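PDB 6DG4: Ulp1-like SUMO protease from Chaetomium thermophilum, which probably cleaves SUMO from modified proteins as a cysteine protease of the C48 family, this chain being its C-terminal catalytic domain. Local coordinates for residues A[60-65]-A[92-97]. Numbering follows the deposited sequence. Where two conformers were deposited one is given.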
loop_
_atom_site.group_PDB
_atom_site.type_symbol
_atom_site.label_atom_id
_atom_site.label_comp_id
_atom_site.label_asym_id
_atom_site.label_seq_id
_atom_site.Cartn_x
_atom_site.Cartn_y
_atom_site.Cartn_z
ATOM N N LEU A 60 -4.071 -12.468 3.706
ATOM C CA LEU A 60 -2.692 -12.017 3.836
ATOM C C LEU A 60 -2.404 -11.551 5.262
ATOM O O LEU A 60 -3.291 -11.080 5.981
ATOM C CB LEU A 60 -2.415 -10.878 2.851
ATOM C CG LEU A 60 -1.972 -11.275 1.434
ATOM C CD1 LEU A 60 -2.945 -12.234 0.779
ATOM C CD2 LEU A 60 -1.777 -10.038 0.558
ATOM N N ASN A 61 -1.137 -11.664 5.658
ATOM C CA ASN A 61 -0.703 -11.195 6.966
ATOM C C ASN A 61 -0.049 -9.818 6.875
ATOM O O ASN A 61 0.194 -9.281 5.792
ATOM C CB ASN A 61 0.214 -12.212 7.668
ATOM C CG ASN A 61 1.555 -12.435 6.965
ATOM O OD1 ASN A 61 1.880 -11.796 5.971
ATOM N ND2 ASN A 61 2.338 -13.365 7.501
ATOM N N ASP A 62 0.218 -9.243 8.055
ATOM C CA ASP A 62 0.850 -7.932 8.125
ATOM C C ASP A 62 2.200 -7.935 7.421
ATOM O O ASP A 62 2.544 -6.980 6.716
ATOM C CB ASP A 62 1.058 -7.510 9.585
ATOM C CG ASP A 62 -0.237 -7.416 10.381
ATOM O OD1 ASP A 62 -1.335 -7.576 9.812
ATOM O OD2 ASP A 62 -0.142 -7.190 11.606
ATOM N N ASN A 63 2.991 -8.996 7.620
ATOM C CA ASN A 63 4.337 -9.039 7.062
ATOM C C ASN A 63 4.314 -8.775 5.563
ATOM O O ASN A 63 5.112 -7.989 5.041
ATOM C CB ASN A 63 4.968 -10.416 7.290
ATOM C CG ASN A 63 5.353 -10.673 8.726
ATOM O OD1 ASN A 63 5.436 -9.757 9.542
ATOM N ND2 ASN A 63 5.638 -11.937 9.034
ATOM N N VAL A 64 3.416 -9.466 4.860
ATOM C CA VAL A 64 3.332 -9.358 3.410
ATOM C C VAL A 64 2.778 -7.997 3.009
ATOM O O VAL A 64 3.345 -7.306 2.154
ATOM C CB VAL A 64 2.477 -10.517 2.861
ATOM C CG1 VAL A 64 2.032 -10.237 1.442
ATOM C CG2 VAL A 64 3.251 -11.827 2.939
ATOM N N ILE A 65 1.669 -7.587 3.630
ATOM C CA ILE A 65 0.988 -6.355 3.234
ATOM C C ILE A 65 1.891 -5.147 3.449
ATOM O O ILE A 65 2.074 -4.318 2.549
ATOM C CB ILE A 65 -0.354 -6.210 3.974
ATOM C CG1 ILE A 65 -1.333 -7.285 3.492
ATOM C CG2 ILE A 65 -0.933 -4.822 3.748
ATOM C CD1 ILE A 65 -2.536 -7.479 4.378
ATOM N N PHE A 92 2.968 3.646 6.159
ATOM C CA PHE A 92 2.923 3.326 7.572
ATOM C C PHE A 92 2.800 1.825 7.777
ATOM O O PHE A 92 2.370 1.076 6.891
ATOM C CB PHE A 92 1.758 4.053 8.239
ATOM C CG PHE A 92 2.009 5.511 8.439
ATOM C CD1 PHE A 92 1.766 6.413 7.425
ATOM C CD2 PHE A 92 2.520 5.980 9.633
ATOM C CE1 PHE A 92 2.007 7.760 7.606
ATOM C CE2 PHE A 92 2.758 7.324 9.817
ATOM C CZ PHE A 92 2.502 8.211 8.796
ATOM N N THR A 93 3.210 1.396 8.969
ATOM C CA THR A 93 3.112 0.004 9.353
ATOM C C THR A 93 1.715 -0.305 9.886
ATOM O O THR A 93 0.854 0.570 10.021
ATOM C CB THR A 93 4.140 -0.336 10.433
ATOM O OG1 THR A 93 3.735 0.258 11.676
ATOM C CG2 THR A 93 5.536 0.155 10.030
ATOM N N SER A 94 1.511 -1.577 10.235
ATOM C CA SER A 94 0.245 -2.025 10.795
ATOM C C SER A 94 -0.002 -1.477 12.193
ATOM O O SER A 94 -1.115 -1.619 12.710
ATOM C CB SER A 94 0.199 -3.557 10.821
ATOM O OG SER A 94 1.025 -4.097 11.841
ATOM N N PHE A 95 1.000 -0.863 12.814
ATOM C CA PHE A 95 0.821 -0.290 14.138
ATOM C C PHE A 95 0.215 1.100 14.093
ATOM O O PHE A 95 -0.255 1.584 15.126
ATOM C CB PHE A 95 2.164 -0.257 14.871
ATOM C CG PHE A 95 2.699 -1.624 15.194
ATOM C CD1 PHE A 95 2.330 -2.257 16.363
ATOM C CD2 PHE A 95 3.539 -2.290 14.317
ATOM C CE1 PHE A 95 2.802 -3.517 16.665
ATOM C CE2 PHE A 95 4.015 -3.555 14.613
ATOM C CZ PHE A 95 3.642 -4.167 15.787
ATOM N N PHE A 96 0.188 1.750 12.930
ATOM C CA PHE A 96 -0.221 3.147 12.913
ATOM C C PHE A 96 -1.714 3.303 13.176
ATOM O O PHE A 96 -2.119 4.058 14.065
ATOM C CB PHE A 96 0.166 3.830 11.610
ATOM C CG PHE A 96 -0.202 5.275 11.585
ATOM C CD1 PHE A 96 0.534 6.192 12.300
ATOM C CD2 PHE A 96 -1.304 5.712 10.886
ATOM C CE1 PHE A 96 0.194 7.522 12.299
ATOM C CE2 PHE A 96 -1.654 7.046 10.888
ATOM C CZ PHE A 96 -0.899 7.952 11.589
ATOM N N TRP A 97 -2.554 2.617 12.412
ATOM C CA TRP A 97 -3.992 2.806 12.593
ATOM C C TRP A 97 -4.436 2.478 14.012
ATOM O O TRP A 97 -5.193 3.271 14.597
ATOM C CB TRP A 97 -4.778 2.036 11.531
ATOM C CG TRP A 97 -6.240 2.358 11.552
ATOM C CD1 TRP A 97 -7.247 1.552 11.987
ATOM C CD2 TRP A 97 -6.857 3.580 11.131
ATOM N NE1 TRP A 97 -8.454 2.192 11.862
ATOM C CE2 TRP A 97 -8.244 3.439 11.335
ATOM C CE3 TRP A 97 -6.373 4.783 10.605
ATOM C CZ2 TRP A 97 -9.152 4.454 11.032
ATOM C CZ3 TRP A 97 -7.281 5.789 10.296
ATOM C CH2 TRP A 97 -8.650 5.615 10.509
#
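Ser94 OG reaches across to the carboxylate of Asp62 and donates a weak hydrogen bond to OD2, 3.3 Å long. This is the sole polar link between the two segments; beside it, Ser94 CB rests 3.7 Å from the same Asp62 OD2, so one small hydroxymethyl group meets one carboxylate oxygen and little surface is buried. Serine suits the place because it brings a donor on a short arm: Ser94 points its CB at the aspartate, and with OG set between the backbone N and the carbonyl carbon (chi1 74°) the hydroxyl comes nearer to Asp62 OD2 than CB does. Were Asp62 an alanine, the Ser94 hydroxyl would probably lose this acceptor and be freer to turn, and the one link between the segments would go.

Asp62 opens helix 62-80, Ser94 lies in the turn leading to helix 96-103, and a side-chain capping bond steadies the chain at each. Asn61, at the N-cap of helix 62-80, accepts from Val64 N through OD1 at 3.0 Å; the donor N of Val64 lies 33° out of the plane of the Asn61 carbonyl. Asparagine fits here because its short side chain can fold back on the first turn, while ND2 still donates to Asp48. Asp62 follows as the first residue of the helix, where its negative charge would probably be favoured by the helix dipole. On the other side Thr93 OG1 accepts from Phe95 N at 3.2 Å, bracing the turn that holds Ser94.

The contact bridges the start of helix 62-80 and the loop joining edge strand 89-91 to helix 96-103. Phe92 of that loop and Phe96 of the helix both pack on Ile130 of strand 127-134 and Leu112 of helix 109-114, and Trp97 hydrogen-bonds Glu134, while the aspartate–serine pair, both partly exposed, stays at the surface.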